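Long-range contacts in putative kinase (PDB 2RHM), which is of unknown function but, with its P-loop NTPase fold, probably binds a nucleoside triphosphate and transfers phosphate as a kinase: residues B[4-13]-B[103-111]; B[25-36]-B[78-86]. All coordinates share one frame; numbering follows the deposited sequence.

Contact 1 (B[4-13]-B[103-111]); sequences TPALIIVTGH and PFTPIQIRC
Strands 6-12 and 105-111 pair in parallel at the heart of the five-stranded sheet of a P-loop NTPase fold, with Ala-6 opposite Thr-105 and Thr-11 opposite Arg-110. Seven backbone hydrogen bonds form the ladder. It starts at Thr-105 N to Pro-5 O and finishes at Cys-111 N to Thr-11 O, and in its middle Ile-9 N meets Ile-107 O at 2.8 Å. Where the strands begin, the ring of Phe-104 lies flat against Leu-7: methyl CD2 of Leu-7 sits 3.6 Å from the ring centroid, almost on the normal, a CH-pi contact. Further on, Ile-9 CD1 runs beside Pro-106 CB at 4.1 Å. Methyl CG2 of Thr-11 stands between its backbone N and carbonyl carbon (OG1 chi1 -167°), which puts it 3.6 Å from Gln-108 OE1, itself hydrogen-bonded to Leu-156 N. A water bridges Thr-4 O and Thr-105 OG1 at one end; another joins His-13 N to Cys-111 O at the other. The sheet face bearing Ala-6, Ile-8, Val-10, Ile-107 and Ile-109 packs against helices 18-29 and 175-187, while strand 80-83 flanks strand 6-12 on its other edge.

Contact 2 (B[25-36]-B[78-86]); sequences LATGLRLPLLSK and QSLIMESNF
Ile-81 buries far more surface than any other residue where segment 25-36 meets segment 78-86, and it does so by reaching from strand 80-83 to two parts of its partner. Its CD1 fits against the helix, 3.4 Å from Ala-26 N and 3.8 Å from Leu-25 CB, while CG2 presses on Leu-33 CD1 at 3.4 Å, tighter than ordinary carbon contact. The backbone of Ile-81 is gripped too, its N hydrogen-bonded to Pro-32 O and its O receiving Leu-34 N, in parallel pairing with strand 33-35. On the opposite sheet face Leu-34 CD1 meets Leu-80 CD1 at 3.9 Å. Lys-36 carries the far end. Its N donates to Glu-83 O, and its chain, bent at CG-CD (chi3 72°), passes Ser-84 OG so that NZ meets Asn-85 OD1 at 2.7 Å, in the carbonyl plane on a lone pair. Asn-85 OD1 would probably lose this donor, and its amide be freer to turn, with an alanine here in place of Lys-36. Ser-35, the N-cap of helix 36-47, caps Ala-38 N with its OG and donates through the same atom to Glu-83 OE1 at 2.8 Å, on the syn side but 32° out of the carboxylate plane. Glu-83 OE2 forms a salt bridge with Lys-18, so the buried carboxylate has a polar partner at each oxygen, tying strand 33-35 to the probable Walker A loop.

The two contacts illustrate how a parallel sheet is arranged about a central strand: their centres lie about 8 Å apart, and strands 6-12 and 80-83 join them directly. Ile-8 N lies 2.9 Å from Leu-80 O, and Ile-8 O lies 2.9 Å from Met-82 N, both probable hydrogen bonds. Just past the C-terminal end of strand 80-83, Asn-85 CB packs on Gly-12 O at 3.1 Å. Gly-12 opens a probable Walker A loop, and the ends of both contacts lie beside it, at the likely phosphate-binding site. Bound benzoic acid lies about 8 Å from the side chain of His-13 and about 7 Å from that of Glu-83.

Contact 1 (B[4-13]-B[103-111])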
loop_
_atom_site.group_PDB
_atom_site.type_symbol
_atom_site.label_atom_id
_atom_site.label_comp_id
_atom_site.label_asym_id
_atom_site.label_seq_id
_atom_site.Cartn_x
_atom_site.Cartn_y
_atom_site.Cartn_z
ATOM N N THR B 4 -2.322 5.600 20.330
ATOM C CA THR B 4 -1.991 6.196 19.046
ATOM C C THR B 4 -0.843 5.386 18.416
ATOM O O THR B 4 0.144 5.095 19.087
ATOM C CB THR B 4 -1.539 7.646 19.238
ATOM O OG1 THR B 4 -2.557 8.383 19.942
ATOM C CG2 THR B 4 -1.230 8.313 17.882
ATOM N N PRO B 5 -0.977 4.997 17.140
ATOM C CA PRO B 5 0.110 4.265 16.498
ATOM C C PRO B 5 1.311 5.122 16.186
ATOM O O PRO B 5 1.183 6.343 16.066
ATOM C CB PRO B 5 -0.524 3.782 15.200
ATOM C CG PRO B 5 -1.548 4.774 14.902
ATOM C CD PRO B 5 -2.124 5.157 16.228
ATOM N N ALA B 6 2.475 4.493 16.059
ATOM C CA ALA B 6 3.682 5.210 15.683
ATOM C C ALA B 6 3.840 5.218 14.182
ATOM O O ALA B 6 3.486 4.252 13.499
ATOM C CB ALA B 6 4.922 4.577 16.322
ATOM N N LEU B 7 4.376 6.325 13.665
ATOM C CA LEU B 7 4.728 6.421 12.259
ATOM C C LEU B 7 6.228 6.677 12.225
ATOM O O LEU B 7 6.684 7.709 12.709
ATOM C CB LEU B 7 3.969 7.550 11.565
ATOM C CG LEU B 7 4.436 7.872 10.137
ATOM C CD1 LEU B 7 4.410 6.629 9.271
ATOM C CD2 LEU B 7 3.590 8.970 9.484
ATOM N N ILE B 8 6.982 5.704 11.710
ATOM C CA ILE B 8 8.431 5.781 11.663
ATOM C C ILE B 8 8.822 6.230 10.275
ATOM O O ILE B 8 8.587 5.517 9.305
ATOM C CB ILE B 8 9.081 4.418 12.023
ATOM C CG1 ILE B 8 8.634 3.998 13.439
ATOM C CG2 ILE B 8 10.591 4.509 11.917
ATOM C CD1 ILE B 8 8.696 2.524 13.653
ATOM N N ILE B 9 9.395 7.431 10.201
ATOM C CA ILE B 9 9.784 8.029 8.951
ATOM C C ILE B 9 11.282 7.853 8.765
ATOM O O ILE B 9 12.073 8.311 9.583
ATOM C CB ILE B 9 9.429 9.537 8.911
ATOM C CG1 ILE B 9 7.911 9.735 9.037
ATOM C CG2 ILE B 9 9.983 10.217 7.649
ATOM C CD1 ILE B 9 7.461 10.033 10.460
ATOM N N VAL B 10 11.650 7.157 7.703
ATOM C CA VAL B 10 13.051 7.009 7.333
ATOM C C VAL B 10 13.322 7.813 6.086
ATOM O O VAL B 10 12.756 7.547 5.023
ATOM C CB VAL B 10 13.461 5.547 7.115
ATOM C CG1 VAL B 10 14.947 5.454 6.872
ATOM C CG2 VAL B 10 13.079 4.703 8.319
ATOM N N THR B 11 14.184 8.819 6.237
ATOM C CA THR B 11 14.477 9.740 5.150
ATOM C C THR B 11 15.975 9.791 4.866
ATOM O O THR B 11 16.772 9.219 5.586
ATOM C CB THR B 11 13.914 11.136 5.436
ATOM O OG1 THR B 11 13.942 11.919 4.230
ATOM C CG2 THR B 11 14.688 11.802 6.547
ATOM N N GLY B 12 16.340 10.441 3.772
ATOM C CA GLY B 12 17.719 10.553 3.359
ATOM C C GLY B 12 17.759 10.793 1.889
ATOM O O GLY B 12 16.809 10.450 1.170
ATOM N N HIS B 13 18.857 11.362 1.417
ATOM C CA HIS B 13 19.063 11.440 -0.018
ATOM C C HIS B 13 19.241 10.022 -0.621
ATOM O O HIS B 13 19.519 9.066 0.086
ATOM C CB HIS B 13 20.265 12.314 -0.340
ATOM C CG HIS B 13 20.006 13.772 -0.182
ATOM N ND1 HIS B 13 18.917 14.397 -0.750
ATOM C CD2 HIS B 13 20.711 14.739 0.451
ATOM C CE1 HIS B 13 18.969 15.690 -0.477
ATOM N NE2 HIS B 13 20.050 15.924 0.247
ATOM N N PRO B 103 -4.296 9.855 13.069
ATOM C CA PRO B 103 -3.322 10.296 14.058
ATOM C C PRO B 103 -2.195 9.300 14.329
ATOM O O PRO B 103 -2.411 8.097 14.398
ATOM C CB PRO B 103 -4.168 10.544 15.315
ATOM C CG PRO B 103 -5.482 9.986 15.041
ATOM C CD PRO B 103 -5.670 9.979 13.579
ATOM N N PHE B 104 -0.991 9.834 14.474
ATOM C CA PHE B 104 0.201 9.044 14.675
ATOM C C PHE B 104 1.154 9.841 15.525
ATOM O O PHE B 104 1.037 11.059 15.635
ATOM C CB PHE B 104 0.885 8.698 13.340
ATOM C CG PHE B 104 1.273 9.917 12.507
ATOM C CD1 PHE B 104 2.451 10.595 12.758
ATOM C CD2 PHE B 104 0.476 10.354 11.460
ATOM C CE1 PHE B 104 2.783 11.738 12.026
ATOM C CE2 PHE B 104 0.808 11.480 10.727
ATOM C CZ PHE B 104 1.962 12.157 10.989
ATOM N N THR B 105 2.095 9.126 16.112
ATOM C CA THR B 105 3.204 9.694 16.846
ATOM C C THR B 105 4.457 9.474 16.011
ATOM O O THR B 105 4.852 8.323 15.794
ATOM C CB THR B 105 3.379 8.974 18.193
ATOM O OG1 THR B 105 2.196 9.140 18.983
ATOM C CG2 THR B 105 4.536 9.557 18.943
ATOM N N PRO B 106 5.102 10.564 15.537
ATOM C CA PRO B 106 6.260 10.427 14.649
ATOM C C PRO B 106 7.584 10.095 15.324
ATOM O O PRO B 106 7.882 10.596 16.423
ATOM C CB PRO B 106 6.358 11.803 13.995
ATOM C CG PRO B 106 5.903 12.727 15.075
ATOM C CD PRO B 106 4.796 11.985 15.814
ATOM N N ILE B 107 8.355 9.240 14.656
ATOM C CA ILE B 107 9.725 8.923 15.032
ATOM C C ILE B 107 10.481 9.014 13.712
ATOM O O ILE B 107 10.057 8.418 12.735
ATOM C CB ILE B 107 9.860 7.516 15.604
ATOM C CG1 ILE B 107 9.012 7.373 16.882
ATOM C CG2 ILE B 107 11.350 7.221 15.904
ATOM C CD1 ILE B 107 8.928 5.944 17.393
ATOM N N GLN B 108 11.578 9.759 13.663
ATOM C CA GLN B 108 12.251 10.012 12.398
ATOM C C GLN B 108 13.723 9.633 12.422
ATOM O O GLN B 108 14.434 9.912 13.401
ATOM C CB GLN B 108 12.090 11.485 11.977
ATOM C CG GLN B 108 12.572 11.778 10.554
ATOM C CD GLN B 108 12.228 13.196 10.052
ATOM O OE1 GLN B 108 12.494 13.516 8.893
ATOM N NE2 GLN B 108 11.635 14.030 10.911
ATOM N N ILE B 109 14.129 8.907 11.391
ATOM C CA ILE B 109 15.536 8.542 11.171
ATOM C C ILE B 109 15.984 9.120 9.833
ATOM O O ILE B 109 15.357 8.881 8.782
ATOM C CB ILE B 109 15.766 7.028 11.184
ATOM C CG1 ILE B 109 15.251 6.428 12.484
ATOM C CG2 ILE B 109 17.254 6.719 11.023
ATOM C CD1 ILE B 109 15.389 4.982 12.562
ATOM N N ARG B 110 17.040 9.924 9.889
ATOM C CA ARG B 110 17.596 10.548 8.713
ATOM C C ARG B 110 18.944 9.913 8.413
ATOM O O ARG B 110 19.814 9.853 9.271
ATOM C CB ARG B 110 17.770 12.053 8.883
ATOM C CG ARG B 110 18.533 12.637 7.711
ATOM C CD ARG B 110 18.798 14.089 7.841
ATOM N NE ARG B 110 19.616 14.420 9.005
ATOM C CZ ARG B 110 20.194 15.598 9.180
ATOM N NH1 ARG B 110 20.064 16.540 8.263
ATOM N NH2 ARG B 110 20.923 15.837 10.264
ATOM N N CYS B 111 19.097 9.406 7.195
ATOM C CA CYS B 111 20.357 8.827 6.780
ATOM C C CYS B 111 21.151 9.844 6.003
ATOM O O CYS B 111 20.581 10.603 5.241
ATOM C CB CYS B 111 20.111 7.610 5.899
ATOM S SG CYS B 111 19.199 6.330 6.741
HETATM O O HOH W 1 1.930 6.668 20.442
HETATM O O HOH W 2 20.790 12.763 3.440
#

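Contact 2 (B[25-36]-B[78-86])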
loop_
_atom_site.group_PDB
_atom_site.type_symbol
_atom_site.label_atom_id
_atom_site.label_comp_id
_atom_site.label_asym_id
_atom_site.label_seq_id
_atom_site.Cartn_x
_atom_site.Cartn_y
_atom_site.Cartn_z
ATOM N N LEU B 25 14.677 -2.197 10.085
ATOM C CA LEU B 25 13.678 -1.765 11.052
ATOM C C LEU B 25 12.404 -2.590 10.902
ATOM O O LEU B 25 11.793 -2.975 11.891
ATOM C CB LEU B 25 13.336 -0.275 10.889
ATOM C CG LEU B 25 14.289 0.764 11.455
ATOM C CD1 LEU B 25 13.725 2.120 11.165
ATOM C CD2 LEU B 25 14.480 0.594 12.943
ATOM N N ALA B 26 12.012 -2.876 9.666
ATOM C CA ALA B 26 10.792 -3.627 9.442
ATOM C C ALA B 26 10.956 -5.023 10.037
ATOM O O ALA B 26 10.050 -5.528 10.700
ATOM C CB ALA B 26 10.480 -3.714 7.986
ATOM N N THR B 27 12.123 -5.630 9.815
ATOM C CA THR B 27 12.419 -6.970 10.344
ATOM C C THR B 27 12.598 -6.956 11.859
ATOM O O THR B 27 12.121 -7.857 12.560
ATOM C CB THR B 27 13.709 -7.529 9.678
ATOM O OG1 THR B 27 13.523 -7.576 8.265
ATOM C CG2 THR B 27 14.026 -8.893 10.173
ATOM N N GLY B 28 13.273 -5.930 12.358
ATOM C CA GLY B 28 13.556 -5.790 13.784
ATOM C C GLY B 28 12.379 -5.414 14.665
ATOM O O GLY B 28 12.344 -5.791 15.841
ATOM N N LEU B 29 11.422 -4.680 14.108
ATOM C CA LEU B 29 10.231 -4.237 14.845
ATOM C C LEU B 29 8.958 -4.984 14.408
ATOM O O LEU B 29 7.890 -4.766 14.990
ATOM C CB LEU B 29 10.011 -2.741 14.631
ATOM C CG LEU B 29 11.159 -1.770 14.944
ATOM C CD1 LEU B 29 10.851 -0.397 14.381
ATOM C CD2 LEU B 29 11.435 -1.703 16.427
ATOM N N ARG B 30 9.081 -5.852 13.402
ATOM C CA ARG B 30 7.951 -6.574 12.827
ATOM C C ARG B 30 6.825 -5.607 12.436
ATOM O O ARG B 30 5.673 -5.761 12.841
ATOM C CB ARG B 30 7.446 -7.655 13.787
ATOM C CG ARG B 30 8.524 -8.648 14.192
ATOM C CD ARG B 30 8.006 -9.684 15.176
ATOM N NE ARG B 30 6.928 -10.458 14.578
ATOM C CZ ARG B 30 7.103 -11.468 13.726
ATOM N NH1 ARG B 30 8.324 -11.856 13.358
ATOM N NH2 ARG B 30 6.046 -12.093 13.231
ATOM N N LEU B 31 7.175 -4.626 11.620
ATOM C CA LEU B 31 6.213 -3.611 11.166
ATOM C C LEU B 31 6.136 -3.562 9.648
ATOM O O LEU B 31 7.094 -3.940 8.947
ATOM C CB LEU B 31 6.582 -2.219 11.713
ATOM C CG LEU B 31 6.551 -2.021 13.234
ATOM C CD1 LEU B 31 7.052 -0.631 13.567
ATOM C CD2 LEU B 31 5.154 -2.241 13.785
ATOM N N PRO B 32 4.980 -3.113 9.122
ATOM C CA PRO B 32 4.837 -2.930 7.684
ATOM C C PRO B 32 5.749 -1.814 7.202
ATOM O O PRO B 32 6.023 -0.848 7.942
ATOM C CB PRO B 32 3.363 -2.525 7.501
ATOM C CG PRO B 32 2.712 -2.771 8.798
ATOM C CD PRO B 32 3.761 -2.725 9.848
ATOM N N LEU B 33 6.243 -1.990 5.981
ATOM C CA LEU B 33 7.143 -1.024 5.354
ATOM C C LEU B 33 6.593 -0.562 4.016
ATOM O O LEU B 33 6.373 -1.368 3.115
ATOM C CB LEU B 33 8.506 -1.670 5.130
ATOM C CG LEU B 33 9.568 -0.872 4.377
ATOM C CD1 LEU B 33 9.873 0.422 5.156
ATOM C CD2 LEU B 33 10.808 -1.734 4.192
ATOM N N LEU B 34 6.391 0.746 3.898
ATOM C CA LEU B 34 5.986 1.365 2.641
ATOM C C LEU B 34 7.123 2.215 2.113
ATOM O O LEU B 34 7.549 3.152 2.770
ATOM C CB LEU B 34 4.743 2.209 2.869
ATOM C CG LEU B 34 3.610 1.552 3.652
ATOM C CD1 LEU B 34 2.537 2.600 3.872
ATOM C CD2 LEU B 34 3.032 0.354 2.936
ATOM N N SER B 35 7.646 1.876 0.942
ATOM C CA SER B 35 8.809 2.530 0.360
ATOM C C SER B 35 8.445 3.172 -0.973
ATOM O O SER B 35 7.847 2.510 -1.819
ATOM C CB SER B 35 9.907 1.485 0.114
ATOM O OG SER B 35 10.854 1.917 -0.879
ATOM N N LYS B 36 8.820 4.428 -1.183
ATOM C CA LYS B 36 8.462 5.102 -2.436
ATOM C C LYS B 36 9.022 4.336 -3.628
ATOM O O LYS B 36 8.302 4.055 -4.589
ATOM C CB LYS B 36 8.944 6.564 -2.478
ATOM C CG LYS B 36 8.594 7.259 -3.795
ATOM C CD LYS B 36 9.216 8.653 -3.927
ATOM C CE LYS B 36 10.697 8.613 -4.149
ATOM N NZ LYS B 36 11.243 9.955 -4.542
ATOM N N GLN B 78 -2.299 0.324 13.803
ATOM C CA GLN B 78 -1.039 -0.354 13.587
ATOM C C GLN B 78 0.009 0.683 13.240
ATOM O O GLN B 78 -0.257 1.644 12.503
ATOM C CB GLN B 78 -1.185 -1.400 12.469
ATOM C CG GLN B 78 0.098 -2.051 11.895
ATOM C CD GLN B 78 0.897 -2.882 12.887
ATOM O OE1 GLN B 78 1.272 -2.418 13.968
ATOM N NE2 GLN B 78 1.184 -4.121 12.507
ATOM N N SER B 79 1.199 0.484 13.797
ATOM C CA SER B 79 2.340 1.323 13.505
ATOM C C SER B 79 2.965 0.892 12.171
ATOM O O SER B 79 2.738 -0.225 11.682
ATOM C CB SER B 79 3.359 1.237 14.640
ATOM O OG SER B 79 2.785 1.628 15.882
ATOM N N LEU B 80 3.754 1.773 11.574
ATOM C CA LEU B 80 4.345 1.464 10.280
ATOM C C LEU B 80 5.551 2.332 9.984
ATOM O O LEU B 80 5.784 3.349 10.626
ATOM C CB LEU B 80 3.288 1.615 9.184
ATOM C CG LEU B 80 2.892 3.040 8.810
ATOM C CD1 LEU B 80 3.558 3.406 7.554
ATOM C CD2 LEU B 80 1.408 3.171 8.596
ATOM N N ILE B 81 6.320 1.882 9.007
ATOM C CA ILE B 81 7.518 2.561 8.552
ATOM C C ILE B 81 7.266 3.065 7.129
ATOM O O ILE B 81 6.781 2.312 6.255
ATOM C CB ILE B 81 8.717 1.604 8.526
ATOM C CG1 ILE B 81 8.963 0.977 9.912
ATOM C CG2 ILE B 81 9.950 2.336 7.995
ATOM C CD1 ILE B 81 9.722 -0.339 9.827
HETATM N N MSE B 82 7.585 4.329 6.899
HETATM C CA MSE B 82 7.542 4.922 5.568
HETATM C C MSE B 82 8.959 5.366 5.210
HETATM O O MSE B 82 9.631 6.017 5.991
HETATM C CB MSE B 82 6.601 6.131 5.480
HETATM C CG MSE B 82 5.124 5.834 5.712
HETATM SE SE MSE B 82 4.051 7.483 5.695
HETATM C CE MSE B 82 4.795 8.076 3.966
ATOM N N GLU B 83 9.382 5.028 3.997
ATOM C CA GLU B 83 10.724 5.366 3.544
ATOM C C GLU B 83 10.684 6.057 2.194
ATOM O O GLU B 83 10.070 5.555 1.243
ATOM C CB GLU B 83 11.577 4.102 3.473
ATOM C CG GLU B 83 12.969 4.341 2.917
ATOM C CD GLU B 83 13.030 4.200 1.384
ATOM O OE1 GLU B 83 12.699 3.117 0.846
ATOM O OE2 GLU B 83 13.428 5.172 0.715
ATOM N N SER B 84 11.335 7.218 2.123
ATOM C CA SER B 84 11.487 7.965 0.878
ATOM C C SER B 84 12.537 9.047 1.086
ATOM O O SER B 84 12.986 9.275 2.208
ATOM C CB SER B 84 10.173 8.640 0.498
ATOM O OG SER B 84 10.255 9.189 -0.811
ATOM N N ASN B 85 12.916 9.725 0.008
ATOM C CA ASN B 85 13.710 10.937 0.144
ATOM C C ASN B 85 12.707 12.089 0.297
ATOM O O ASN B 85 12.443 12.838 -0.631
ATOM C CB ASN B 85 14.696 11.120 -1.018
ATOM C CG ASN B 85 14.038 11.138 -2.375
ATOM O OD1 ASN B 85 13.120 10.357 -2.656
ATOM N ND2 ASN B 85 14.549 12.008 -3.260
ATOM N N PHE B 86 12.144 12.205 1.495
ATOM C CA PHE B 86 11.076 13.175 1.749
ATOM C C PHE B 86 11.545 14.623 1.592
ATOM O O PHE B 86 12.696 14.973 1.918
ATOM C CB PHE B 86 10.484 12.984 3.140
ATOM C CG PHE B 86 9.739 11.705 3.323
ATOM C CD1 PHE B 86 8.446 11.571 2.845
ATOM C CD2 PHE B 86 10.312 10.629 3.985
ATOM C CE1 PHE B 86 7.732 10.396 3.039
ATOM C CE2 PHE B 86 9.611 9.453 4.167
ATOM C CZ PHE B 86 8.330 9.333 3.693
HETATM O O HOH W 3 10.199 11.813 -1.849
#